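Local coordinates for protein endoglucanase (Ganoderma lucidum, PDB 5D8Z) that probably hydrolyses internal beta-1,4-glucosidic bonds of cellulose-type glucans, as expected of an endoglucanase of glycoside hydrolase family 5, at residues A[114-119]-A[271-276]; A[107-112]-A[155-160]; A[180-185]-A[193-198]; A[232-237]-A[256-261]; A[70-75]-A[335-340]. One frame throughout, in Å; residues are numbered along the deposited sequence.

In the fold
The five contacts follow one closed sheet of eight parallel strands, the (beta/alpha)8 barrel, from its core to its outer layer. Interaction 1 crosses the interior, its centre about 4 Å from that of the chain. Interactions 2, 3 and 4 seat helices 95-110, 171-187 and 254-267 against strands 157-160, 194-198 and 230-235, and interaction 5 brings the C-terminal helix 335-341 to the approach to strand 74-79. The Cys108-Cys115 disulfide joins interactions 1 and 2, whose centres lie about 11 Å apart. The glycan pocket is shared by interactions 1 and 4: Glu276 OE1 and Tyr237 OH stand 2.6 Å apart. Interactions 3 and 5, with centres about 27 Å apart, occupy opposite sides of the chain's centre.

Interaction 1: A[114-119]-A[271-276]; sequences SCIVDV and QAFNTE
Ile116 and Thr275 mark the closest passage of two strands that never pair, their CA atoms 9.0 Å apart across the interior of a (beta/alpha)8, or TIM, barrel. Strands 114-119 and 272-277 are third and seventh in the sheet, so they meet through side chains, and no hydrogen bond links them. Ile116 is the residue that spans the gap. Its terminal methyl CD1 comes obliquely to the Phe273 ring, 4.2 Å from CZ, and lies equally far, 4.2 Å, from the methyl CG2 of Thr275. With CG anti to the backbone N (chi1 -164°), Phe273 carries its ring into the core, where Thr275 of the same strand covers one face near the rim. The small buried cluster thus combines two methyl groups and one aromatic ring, and Leu196 of strand 194-198 packs onto it as well.

Further along both strands the barrel becomes polar. Asp118 and Glu276 approach the same point but leave 5.3 Å between Asp118 OD2 and Glu276 OE2. Arg76 bridges the two: its NH2 forms a salt bridge to Asp118 OD1, and its NH1 one to Glu276 OE2, the pocket residue that also touches the bound glucose.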
# COMPACT_ATOMS: atom_id res chain seq x y z
N SER A 114 -8.95 5.50 7.75
CA SER A 114 -9.17 5.19 6.32
C SER A 114 -8.44 3.89 5.95
O SER A 114 -7.45 3.59 6.58
CB SER A 114 -8.67 6.34 5.45
OG SER A 114 -9.06 7.58 6.01
N CYS A 115 -8.91 3.13 4.97
CA CYS A 115 -8.29 1.81 4.67
C CYS A 115 -7.94 1.63 3.20
O CYS A 115 -8.80 1.73 2.35
CB CYS A 115 -9.22 0.67 5.10
SG CYS A 115 -10.03 1.07 6.67
N ILE A 116 -6.67 1.36 2.92
CA ILE A 116 -6.22 1.03 1.60
C ILE A 116 -6.40 -0.45 1.34
O ILE A 116 -5.84 -1.27 2.07
CB ILE A 116 -4.74 1.30 1.46
CG1 ILE A 116 -4.46 2.81 1.43
CG2 ILE A 116 -4.20 0.65 0.21
CD1 ILE A 116 -3.18 3.18 2.14
N VAL A 117 -7.18 -0.78 0.31
CA VAL A 117 -7.39 -2.14 -0.13
C VAL A 117 -6.37 -2.40 -1.23
O VAL A 117 -6.57 -2.02 -2.37
CB VAL A 117 -8.82 -2.31 -0.67
CG1 VAL A 117 -8.95 -3.64 -1.41
CG2 VAL A 117 -9.85 -2.25 0.44
N ASP A 118 -5.26 -3.02 -0.85
CA ASP A 118 -4.07 -3.22 -1.69
C ASP A 118 -4.00 -4.61 -2.30
O ASP A 118 -3.78 -5.59 -1.56
CB ASP A 118 -2.81 -3.04 -0.81
CG ASP A 118 -1.51 -3.50 -1.51
OD1 ASP A 118 -1.24 -3.07 -2.68
OD2 ASP A 118 -0.75 -4.26 -0.87
N VAL A 119 -4.16 -4.71 -3.62
CA VAL A 119 -4.00 -6.01 -4.29
C VAL A 119 -2.51 -6.25 -4.46
O VAL A 119 -1.84 -5.58 -5.25
CB VAL A 119 -4.70 -6.09 -5.67
CG1 VAL A 119 -4.41 -7.43 -6.30
CG2 VAL A 119 -6.20 -5.92 -5.56
N GLN A 271 -0.05 14.81 -6.86
CA GLN A 271 0.37 14.34 -5.56
C GLN A 271 0.79 12.89 -5.59
O GLN A 271 0.37 12.12 -6.46
CB GLN A 271 -0.77 14.54 -4.59
CG GLN A 271 -1.00 16.01 -4.32
CD GLN A 271 -2.29 16.26 -3.60
OE1 GLN A 271 -3.35 15.81 -4.00
NE2 GLN A 271 -2.20 16.99 -2.52
N ALA A 272 1.64 12.52 -4.63
CA ALA A 272 1.96 11.10 -4.36
C ALA A 272 1.75 10.69 -2.91
O ALA A 272 1.61 11.52 -2.03
CB ALA A 272 3.38 10.80 -4.77
N PHE A 273 1.78 9.39 -2.69
CA PHE A 273 1.45 8.75 -1.40
C PHE A 273 2.43 7.60 -1.19
O PHE A 273 2.50 6.67 -1.99
CB PHE A 273 0.03 8.20 -1.47
CG PHE A 273 -0.58 7.85 -0.14
CD1 PHE A 273 -1.97 7.84 -0.02
CD2 PHE A 273 0.19 7.53 0.98
CE1 PHE A 273 -2.58 7.52 1.18
CE2 PHE A 273 -0.43 7.19 2.19
CZ PHE A 273 -1.80 7.19 2.29
N ASN A 274 3.19 7.67 -0.11
CA ASN A 274 4.18 6.67 0.18
C ASN A 274 3.60 5.51 0.97
O ASN A 274 3.57 5.56 2.20
CB ASN A 274 5.33 7.28 0.96
CG ASN A 274 6.40 6.28 1.20
OD1 ASN A 274 6.46 5.26 0.51
ND2 ASN A 274 7.24 6.55 2.18
N THR A 275 3.18 4.46 0.28
CA THR A 275 2.42 3.40 0.92
C THR A 275 3.26 2.28 1.53
O THR A 275 2.74 1.36 2.14
CB THR A 275 1.43 2.80 -0.08
OG1 THR A 275 2.09 2.64 -1.34
CG2 THR A 275 0.24 3.71 -0.24
N GLU A 276 4.56 2.33 1.36
CA GLU A 276 5.44 1.37 1.99
C GLU A 276 6.78 2.03 2.32
O GLU A 276 7.44 2.60 1.45
CB GLU A 276 5.66 0.16 1.08
CG GLU A 276 4.94 -1.11 1.51
CD GLU A 276 5.26 -2.32 0.63
OE1 GLU A 276 6.46 -2.67 0.45
OE2 GLU A 276 4.31 -2.95 0.10

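Interaction 2: A[107-112]-A[155-160]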
# COMPACT_ATOMS: atom_id res chain seq x y z
N ALA A 107 -12.70 -3.81 10.68
CA ALA A 107 -11.94 -3.44 11.87
C ALA A 107 -11.16 -2.17 11.68
O ALA A 107 -10.94 -1.42 12.61
CB ALA A 107 -10.98 -4.54 12.26
N CYS A 108 -10.69 -1.97 10.47
CA CYS A 108 -9.94 -0.76 10.15
C CYS A 108 -10.86 0.46 10.20
O CYS A 108 -10.52 1.52 10.72
CB CYS A 108 -9.29 -0.90 8.78
SG CYS A 108 -8.62 0.61 8.09
N LEU A 109 -12.06 0.30 9.67
CA LEU A 109 -13.02 1.38 9.71
C LEU A 109 -13.53 1.62 11.12
O LEU A 109 -13.68 2.78 11.53
CB LEU A 109 -14.16 1.09 8.76
CG LEU A 109 -13.70 1.16 7.30
CD1 LEU A 109 -14.74 0.52 6.39
CD2 LEU A 109 -13.41 2.60 6.88
N ASP A 110 -13.77 0.53 11.85
CA ASP A 110 -14.29 0.62 13.22
C ASP A 110 -13.28 1.31 14.11
O ASP A 110 -13.67 1.98 15.05
CB ASP A 110 -14.66 -0.76 13.80
CG ASP A 110 -15.94 -1.37 13.17
OD1 ASP A 110 -16.73 -0.63 12.55
OD2 ASP A 110 -16.13 -2.60 13.28
N ALA A 111 -12.00 1.20 13.81
CA ALA A 111 -10.98 1.89 14.58
C ALA A 111 -10.95 3.40 14.35
O ALA A 111 -10.24 4.11 15.05
CB ALA A 111 -9.62 1.31 14.26
N GLY A 112 -11.69 3.89 13.35
CA GLY A 112 -11.79 5.33 13.02
C GLY A 112 -10.90 5.84 11.89
O GLY A 112 -10.72 7.05 11.75
N ASP A 155 -16.51 6.39 1.67
CA ASP A 155 -15.44 7.31 1.21
C ASP A 155 -14.14 7.18 2.00
O ASP A 155 -13.18 7.86 1.68
CB ASP A 155 -15.87 8.80 1.26
CG ASP A 155 -17.36 9.00 1.01
OD1 ASP A 155 -18.16 8.57 1.87
OD2 ASP A 155 -17.72 9.62 -0.02
N LYS A 156 -14.12 6.35 3.04
CA LYS A 156 -12.92 6.13 3.84
C LYS A 156 -12.03 5.04 3.21
O LYS A 156 -10.90 4.84 3.64
CB LYS A 156 -13.31 5.76 5.28
CG LYS A 156 -13.79 6.93 6.14
CD LYS A 156 -12.62 7.80 6.57
CE LYS A 156 -13.05 9.19 7.04
NZ LYS A 156 -13.36 9.29 8.50
N ILE A 157 -12.53 4.38 2.17
CA ILE A 157 -11.74 3.45 1.38
C ILE A 157 -10.85 4.12 0.32
O ILE A 157 -11.15 5.20 -0.20
CB ILE A 157 -12.65 2.41 0.72
CG1 ILE A 157 -13.58 1.78 1.75
CG2 ILE A 157 -11.81 1.30 0.11
CD1 ILE A 157 -12.90 0.81 2.68
N ILE A 158 -9.72 3.49 0.04
CA ILE A 158 -8.70 4.00 -0.85
C ILE A 158 -8.24 2.80 -1.61
O ILE A 158 -7.74 1.87 -1.03
CB ILE A 158 -7.49 4.52 -0.06
CG1 ILE A 158 -7.81 5.88 0.56
CG2 ILE A 158 -6.23 4.58 -0.92
CD1 ILE A 158 -6.79 6.37 1.59
N PHE A 159 -8.41 2.80 -2.92
CA PHE A 159 -8.15 1.60 -3.70
C PHE A 159 -6.72 1.61 -4.19
O PHE A 159 -6.33 2.49 -4.97
CB PHE A 159 -9.07 1.53 -4.90
CG PHE A 159 -10.50 1.64 -4.56
CD1 PHE A 159 -11.24 0.51 -4.33
CD2 PHE A 159 -11.14 2.87 -4.55
CE1 PHE A 159 -12.61 0.59 -4.06
CE2 PHE A 159 -12.51 2.97 -4.31
CZ PHE A 159 -13.25 1.82 -4.05
N GLY A 160 -5.95 0.63 -3.75
CA GLY A 160 -4.57 0.50 -4.20
C GLY A 160 -4.48 -0.50 -5.34
O GLY A 160 -4.45 -1.74 -5.12
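The carbonyl O of Leu109, the residue that meets both Lys156 and Ile157, receives the N-H of Gly112 at an N-to-O distance of 2.9 Å. This bond belongs to a Schellman motif closing helix 95-110, and the positive phi of Gly112 (98°) turns the chain out of the helix toward strand 114-119. Across the contact itself there is no hydrogen bond; the two branches of one leucine do the work. Its CD2 rests 3.5 Å from Lys156 CB, at the root of the lysine side chain, and the two side chains lie aslant. CD1 goes to the neighbouring residue, 4.2 Å from Ile157 CD1, with the side chains at about a right angle. With CG1 beside its own N (chi1 -51°) and the chain bent at chi2 (-74°), Ile157 sends CD1 to the leucine while CG2 lies over one face of Phe159.

One residue earlier in the helix, Cys108 is tied by a disulfide to Cys115 of strand 114-119, the neighbour of strand 157-160 in the sheet. The helix end is therefore fixed covalently to one strand and meets the entry to the next, at Lys156 and Ile157, through aliphatic groups, a partly buried contact that depends on fit rather than on bond direction.

Interaction 3: A[180-185]-A[193-198]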
# COMPACT_ATOMS: atom_id res chain seq x y z
N ALA A 180 -7.67 1.00 -17.14
CA ALA A 180 -8.79 0.10 -17.18
C ALA A 180 -9.38 -0.11 -15.78
O ALA A 180 -10.61 -0.13 -15.61
CB ALA A 180 -8.37 -1.22 -17.79
N ALA A 181 -8.51 -0.27 -14.79
CA ALA A 181 -8.98 -0.44 -13.40
C ALA A 181 -9.72 0.81 -12.91
O ALA A 181 -10.83 0.72 -12.38
CB ALA A 181 -7.83 -0.76 -12.48
N VAL A 182 -9.11 1.97 -13.12
CA VAL A 182 -9.72 3.21 -12.67
C VAL A 182 -11.13 3.30 -13.22
O VAL A 182 -12.11 3.47 -12.46
CB VAL A 182 -8.99 4.43 -13.19
CG1 VAL A 182 -9.84 5.65 -12.90
CG2 VAL A 182 -7.56 4.56 -12.62
N THR A 183 -11.23 3.18 -14.54
CA THR A 183 -12.53 3.23 -15.17
C THR A 183 -13.47 2.20 -14.57
O THR A 183 -14.62 2.49 -14.31
CB THR A 183 -12.40 3.00 -16.67
OG1 THR A 183 -11.60 4.04 -17.24
CG2 THR A 183 -13.77 3.00 -17.33
N ALA A 184 -12.99 0.98 -14.33
CA ALA A 184 -13.86 0.00 -13.69
C ALA A 184 -14.32 0.55 -12.36
O ALA A 184 -15.50 0.47 -12.03
CB ALA A 184 -13.18 -1.35 -13.52
N ILE A 185 -13.39 1.14 -11.61
CA ILE A 185 -13.69 1.56 -10.22
C ILE A 185 -14.75 2.69 -10.14
O ILE A 185 -15.65 2.65 -9.29
CB ILE A 185 -12.41 2.00 -9.47
CG1 ILE A 185 -11.52 0.79 -9.16
CG2 ILE A 185 -12.76 2.68 -8.17
CD1 ILE A 185 -10.07 1.13 -8.86
N GLN A 193 -13.54 8.28 -3.94
CA GLN A 193 -12.31 7.76 -3.35
C GLN A 193 -11.05 8.13 -4.11
O GLN A 193 -11.08 8.51 -5.29
CB GLN A 193 -12.35 6.25 -3.24
CG GLN A 193 -13.37 5.74 -2.25
CD GLN A 193 -14.74 5.68 -2.84
OE1 GLN A 193 -15.05 6.43 -3.74
NE2 GLN A 193 -15.54 4.77 -2.36
N ILE A 194 -9.95 8.06 -3.36
CA ILE A 194 -8.61 8.11 -3.90
C ILE A 194 -8.38 6.78 -4.59
O ILE A 194 -8.91 5.74 -4.17
CB ILE A 194 -7.56 8.19 -2.78
CG1 ILE A 194 -7.84 9.36 -1.83
CG2 ILE A 194 -6.16 8.25 -3.35
CD1 ILE A 194 -6.63 9.87 -1.05
N ILE A 195 -7.58 6.81 -5.64
CA ILE A 195 -7.05 5.63 -6.25
C ILE A 195 -5.55 5.85 -6.41
O ILE A 195 -5.11 6.92 -6.85
CB ILE A 195 -7.68 5.39 -7.59
CG1 ILE A 195 -9.18 5.09 -7.46
CG2 ILE A 195 -6.99 4.23 -8.26
CD1 ILE A 195 -9.93 5.18 -8.79
N LEU A 196 -4.77 4.85 -6.01
CA LEU A 196 -3.32 4.95 -5.97
C LEU A 196 -2.83 4.37 -7.27
O LEU A 196 -3.38 3.36 -7.75
CB LEU A 196 -2.73 4.21 -4.77
CG LEU A 196 -3.27 4.75 -3.44
CD1 LEU A 196 -3.13 3.80 -2.26
CD2 LEU A 196 -2.62 6.07 -3.09
N LEU A 197 -1.84 5.01 -7.89
CA LEU A 197 -1.37 4.57 -9.17
C LEU A 197 0.09 4.22 -9.06
O LEU A 197 0.91 5.10 -8.82
CB LEU A 197 -1.56 5.63 -10.24
CG LEU A 197 -2.76 6.56 -10.17
CD1 LEU A 197 -2.73 7.42 -11.43
CD2 LEU A 197 -4.07 5.82 -10.04
N PRO A 198 0.42 2.95 -9.28
CA PRO A 198 1.74 2.41 -9.13
C PRO A 198 2.46 2.32 -10.46
O PRO A 198 1.81 2.07 -11.48
CB PRO A 198 1.46 1.01 -8.66
CG PRO A 198 0.24 0.62 -9.46
CD PRO A 198 -0.52 1.90 -9.69
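Ile195 CD1 is the meeting point of this contact, with two residues of helix 171-187 gathered about it. Ile185 reaches toward it tip to tip, placing CG2 at 3.8 Å and its own CD1 at 4.1 Å from Ile195 CD1. Val182, one turn earlier, crosses Ile195 obliquely and brings CG1 to 4.1 Å from the same methyl. That branch is the one anti to the valine's backbone N (chi1 169°). Ile195 can serve both because its chain runs out extended at chi2 (166°), standing well clear of the strand.

A second shell surrounds these groups. Trp144 and Ala148 of helix 137-149 touch Ile185, and Phe159 of the preceding strand touches it too, while Ile195 packs on Val161. Backbone bonds from Ile195 to Asn229 and Ile231 fix the strand in the sheet. Farther out, two side chains of the same helix bond to backbone carbonyls of segment 193-198: Arg186 NH2 to Gln193 O and Trp174 NE1 to Pro198 O. This is the helix-to-strand return of a beta-alpha-beta unit, strand 157-160, helix 171-187, strand 194-198. With only aliphatic groups meeting, the cohesion is dispersive and hydrophobic, and bond direction probably enters through Arg186 and Trp174.

Interaction 4: A[232-237]-A[256-261]; sequences FDVHKY and NAWAPL. With BGC (beta-D-glucopyranose), chain C.
Lys236 and Ala257 are nearest in backbone, CA to CA 8.4 Å, and the gap opens to 10.3 Å between the CA atoms of Val234 and Leu261, so segments 232-237 and 256-261 draw apart back along the strand and onward along the helix. The indole of Trp258 reaches across between them. Its six-membered ring meets the strand in two ways: Val234 CG2 comes in at the ring edge, near its plane, 4.0 Å from CZ3, while Lys236 CB approaches obliquely, 3.5 Å from CZ2. Val234 presents this methyl by placing CG2 between its backbone N and carbonyl carbon, with CG1 beside the N (chi1 -51°). Phe303 adds an edge-to-face partner to the indole.

Lys236 gives only its hydrocarbon to the helix. The chain bends at chi2 and chi3, CD passing 4.5 Å from Ala257 CB, and NZ turns away to a hydrogen bond with Asn253 OD1. In the helix, Leu261 N bonds to Ala257 O at 3.0 Å beside a kink at Pro260, whose ring nitrogen has no hydrogen to give the preceding turn.

The CB atoms of His235 and Tyr237 point away from the helix. Tyr237, the tyrosine paired with Glu276, has CE2 3.6 Å from C6 of the bound glucose, which lies obliquely to the ring. One short segment thus packs a helix on one side and, through Tyr237, lines the glycan pocket on the other, with His235 ND1 bonded to OE2 of the pocket residue Glu164, as expected at the C-terminal ends of TIM-barrel strands, where the active site lies.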
# COMPACT_ATOMS: atom_id res chain seq x y z
N PHE A 232 -0.31 9.21 -7.12
CA PHE A 232 0.74 8.25 -7.36
C PHE A 232 1.09 7.49 -6.09
O PHE A 232 0.98 7.99 -5.00
CB PHE A 232 1.95 8.93 -8.00
CG PHE A 232 1.61 9.60 -9.28
CD1 PHE A 232 1.33 8.85 -10.41
CD2 PHE A 232 1.46 10.97 -9.34
CE1 PHE A 232 0.96 9.46 -11.60
CE2 PHE A 232 1.09 11.59 -10.53
CZ PHE A 232 0.84 10.84 -11.66
N ASP A 233 1.49 6.24 -6.29
CA ASP A 233 1.69 5.27 -5.24
C ASP A 233 3.16 5.00 -5.29
O ASP A 233 3.65 4.53 -6.30
CB ASP A 233 0.93 3.99 -5.62
CG ASP A 233 0.89 2.94 -4.50
OD1 ASP A 233 1.55 3.16 -3.46
OD2 ASP A 233 0.20 1.89 -4.67
N VAL A 234 3.89 5.31 -4.23
CA VAL A 234 5.32 5.04 -4.22
C VAL A 234 5.77 4.40 -2.92
O VAL A 234 5.12 4.52 -1.89
CB VAL A 234 6.16 6.30 -4.54
CG1 VAL A 234 5.65 6.97 -5.81
CG2 VAL A 234 6.11 7.30 -3.40
N HIS A 235 6.91 3.72 -3.03
CA HIS A 235 7.51 2.94 -1.97
C HIS A 235 9.00 3.29 -1.90
O HIS A 235 9.61 3.60 -2.92
CB HIS A 235 7.34 1.47 -2.30
CG HIS A 235 5.93 0.97 -2.21
ND1 HIS A 235 5.63 -0.37 -2.21
CD2 HIS A 235 4.74 1.61 -2.07
CE1 HIS A 235 4.32 -0.54 -2.10
NE2 HIS A 235 3.76 0.65 -2.01
N LYS A 236 9.57 3.24 -0.69
CA LYS A 236 10.97 3.61 -0.43
C LYS A 236 11.47 3.13 0.94
O LYS A 236 10.88 3.46 2.00
CB LYS A 236 11.16 5.12 -0.48
CG LYS A 236 12.05 5.57 -1.61
CD LYS A 236 13.50 5.25 -1.33
CE LYS A 236 14.21 4.64 -2.52
NZ LYS A 236 15.55 4.16 -2.06
N TYR A 237 12.57 2.39 0.91
CA TYR A 237 13.15 1.81 2.11
C TYR A 237 14.48 2.49 2.36
O TYR A 237 14.95 3.20 1.49
CB TYR A 237 13.31 0.31 1.92
CG TYR A 237 11.97 -0.38 1.98
CD1 TYR A 237 11.39 -0.69 3.21
CD2 TYR A 237 11.27 -0.70 0.83
CE1 TYR A 237 10.18 -1.33 3.29
CE2 TYR A 237 10.04 -1.33 0.91
CZ TYR A 237 9.51 -1.64 2.14
OH TYR A 237 8.30 -2.25 2.24
N ASN A 256 18.17 11.88 -3.13
CA ASN A 256 18.01 11.06 -4.34
C ASN A 256 16.57 10.69 -4.71
O ASN A 256 16.34 10.19 -5.82
CB ASN A 256 18.86 9.80 -4.23
CG ASN A 256 20.34 10.11 -4.13
OD1 ASN A 256 20.75 11.28 -4.06
ND2 ASN A 256 21.16 9.06 -4.13
N ALA A 257 15.62 10.95 -3.81
CA ALA A 257 14.25 10.51 -4.01
C ALA A 257 13.19 11.55 -3.72
O ALA A 257 12.48 11.95 -4.62
CB ALA A 257 14.01 9.27 -3.18
N TRP A 258 13.06 12.00 -2.47
CA TRP A 258 11.92 12.85 -2.13
C TRP A 258 12.06 14.26 -2.64
O TRP A 258 11.06 14.88 -2.99
CB TRP A 258 11.66 12.89 -0.63
CG TRP A 258 11.56 11.58 -0.06
CD1 TRP A 258 12.44 11.01 0.77
CD2 TRP A 258 10.54 10.60 -0.31
NE1 TRP A 258 12.03 9.75 1.11
CE2 TRP A 258 10.86 9.47 0.45
CE3 TRP A 258 9.38 10.58 -1.09
CZ2 TRP A 258 10.08 8.32 0.44
CZ3 TRP A 258 8.60 9.44 -1.08
CH2 TRP A 258 8.95 8.33 -0.31
N ALA A 259 13.28 14.79 -2.68
CA ALA A 259 13.49 16.14 -3.25
C ALA A 259 13.12 16.17 -4.73
O ALA A 259 12.16 16.88 -5.08
CB ALA A 259 14.91 16.64 -3.04
N PRO A 260 13.84 15.38 -5.59
CA PRO A 260 13.50 15.40 -7.03
C PRO A 260 12.03 15.11 -7.23
O PRO A 260 11.35 15.74 -8.06
CB PRO A 260 14.34 14.27 -7.61
CG PRO A 260 15.47 14.11 -6.67
CD PRO A 260 14.85 14.35 -5.32
N LEU A 261 11.53 14.17 -6.45
CA LEU A 261 10.17 13.80 -6.67
C LEU A 261 9.21 14.97 -6.46
O LEU A 261 8.39 15.26 -7.32
CB LEU A 261 9.79 12.60 -5.81
CG LEU A 261 8.36 12.18 -6.09
CD1 LEU A 261 8.17 11.89 -7.57
CD2 LEU A 261 8.01 11.00 -5.23
C2 BGC C . 12.05 -7.04 -2.25
C3 BGC C . 10.68 -6.78 -1.57
C4 BGC C . 10.43 -5.31 -1.30
C5 BGC C . 10.76 -4.46 -2.54
C6 BGC C . 10.76 -2.97 -2.21
C1 BGC C . 12.42 -6.07 -3.40
O2 BGC C . 12.03 -8.38 -2.75
O3 BGC C . 10.56 -7.43 -0.29
O4 BGC C . 9.08 -5.21 -0.79
O5 BGC C . 12.06 -4.72 -3.09
O6 BGC C . 12.06 -2.38 -2.39

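Interaction 5: A[70-75]-A[335-340]; sequences DGFNVF and ALVSAC
Van der Waals contact is what joins Phe72 and Asp70 to Val337, and a single methyl receives both. Val337 CG1, anti to its backbone N (chi1 175°), lies in the plane of the Phe72 ring at its edge, 4.0 Å from CE2 and 4.1 Å from CZ. The same methyl has Asp70 OD2 at 4.1 Å, the aspartate crossing the valine at about a right angle. Neither pair involves a hydrogen bond, and the carboxylate here merely touches hydrocarbon. Asp333 OD1 lies close to that oxygen, and such a neighbour of like charge would tend to raise the affinity of one of the two groups for a proton.

Hydrogen bonds occur within the helical partner. Ala335 O takes two donors, Ala339 N at 2.8 Å and Ser338 OG at 3.2 Å. The hydroxyl sits above the carbonyl plane, 45° out of it, with a C=O to donor angle of 113°, an intrahelical bond from the serine to its own backbone.

A covalent link completes the set, the disulfide from Cys340 to Cys290 of helix 283-298. In segment 70-75, Gly71, with positive phi, carries the chain from helix 59-68 toward strand 74-79, and the Phe72 ring meets Phe66 of that helix. The C-terminal helix 335-341 thus touches both helix 283-298 and the turn leading into the second barrel strand, which pairs onward with strand 114-119.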
# COMPACT_ATOMS: atom_id res chain seq x y z
N ASP A 70 -1.52 6.62 19.10
CA ASP A 70 -0.38 7.06 18.29
C ASP A 70 -0.69 8.12 17.24
O ASP A 70 0.22 8.79 16.73
CB ASP A 70 0.27 5.85 17.60
CG ASP A 70 1.14 5.03 18.52
OD1 ASP A 70 1.63 5.59 19.53
OD2 ASP A 70 1.35 3.84 18.22
N GLY A 71 -1.97 8.27 16.90
CA GLY A 71 -2.40 9.28 15.96
C GLY A 71 -2.42 8.82 14.52
O GLY A 71 -2.55 9.64 13.62
N PHE A 72 -2.26 7.52 14.29
CA PHE A 72 -2.40 6.98 12.95
C PHE A 72 -3.83 7.11 12.51
O PHE A 72 -4.74 7.22 13.33
CB PHE A 72 -1.95 5.51 12.91
CG PHE A 72 -0.46 5.34 13.05
CD1 PHE A 72 0.40 5.82 12.08
CD2 PHE A 72 0.09 4.67 14.13
CE1 PHE A 72 1.76 5.66 12.20
CE2 PHE A 72 1.47 4.49 14.24
CZ PHE A 72 2.30 5.00 13.28
N ASN A 73 -4.01 6.92 11.22
CA ASN A 73 -5.01 7.58 10.41
C ASN A 73 -5.61 6.72 9.33
O ASN A 73 -6.75 6.90 8.93
CB ASN A 73 -4.24 8.62 9.65
CG ASN A 73 -5.02 9.82 9.40
OD1 ASN A 73 -6.24 9.78 9.46
ND2 ASN A 73 -4.35 10.92 9.11
N VAL A 74 -4.74 5.86 8.78
CA VAL A 74 -5.06 4.96 7.69
C VAL A 74 -4.31 3.64 7.91
O VAL A 74 -3.27 3.62 8.55
CB VAL A 74 -4.62 5.59 6.36
CG1 VAL A 74 -3.12 5.76 6.32
CG2 VAL A 74 -5.05 4.77 5.16
N PHE A 75 -4.83 2.54 7.38
CA PHE A 75 -4.12 1.27 7.38
C PHE A 75 -4.13 0.66 6.02
O PHE A 75 -5.05 0.85 5.25
CB PHE A 75 -4.71 0.32 8.43
CG PHE A 75 -4.61 0.90 9.80
CD1 PHE A 75 -3.36 1.12 10.36
CD2 PHE A 75 -5.72 1.33 10.46
CE1 PHE A 75 -3.23 1.72 11.60
CE2 PHE A 75 -5.61 1.93 11.71
CZ PHE A 75 -4.36 2.13 12.27
N ALA A 335 10.41 0.22 18.79
CA ALA A 335 11.26 1.39 18.94
C ALA A 335 10.97 2.44 17.86
O ALA A 335 10.86 3.64 18.16
CB ALA A 335 12.70 0.96 18.85
N LEU A 336 10.87 1.98 16.61
CA LEU A 336 10.87 2.86 15.45
C LEU A 336 9.55 3.59 15.28
O LEU A 336 9.50 4.73 14.79
CB LEU A 336 11.13 2.06 14.19
CG LEU A 336 11.19 2.85 12.89
CD1 LEU A 336 12.20 3.96 13.01
CD2 LEU A 336 11.55 1.94 11.75
N VAL A 337 8.49 2.91 15.68
CA VAL A 337 7.19 3.52 15.69
C VAL A 337 7.10 4.62 16.75
O VAL A 337 6.49 5.67 16.49
CB VAL A 337 6.09 2.47 15.93
CG1 VAL A 337 4.73 3.15 16.06
CG2 VAL A 337 6.07 1.49 14.80
N SER A 338 7.67 4.39 17.93
CA SER A 338 7.53 5.37 19.01
C SER A 338 8.58 6.48 18.92
O SER A 338 8.32 7.60 19.29
CB SER A 338 7.58 4.70 20.37
OG SER A 338 8.84 4.13 20.60
N ALA A 339 9.76 6.17 18.41
CA ALA A 339 10.76 7.20 18.18
C ALA A 339 10.42 8.07 16.97
O ALA A 339 10.59 9.29 17.02
CB ALA A 339 12.15 6.59 18.01
N CYS A 340 9.95 7.46 15.88
CA CYS A 340 9.82 8.20 14.62
C CYS A 340 8.45 8.22 13.91
O CYS A 340 7.95 9.29 13.60
CB CYS A 340 10.90 7.71 13.66
SG CYS A 340 12.55 8.36 14.07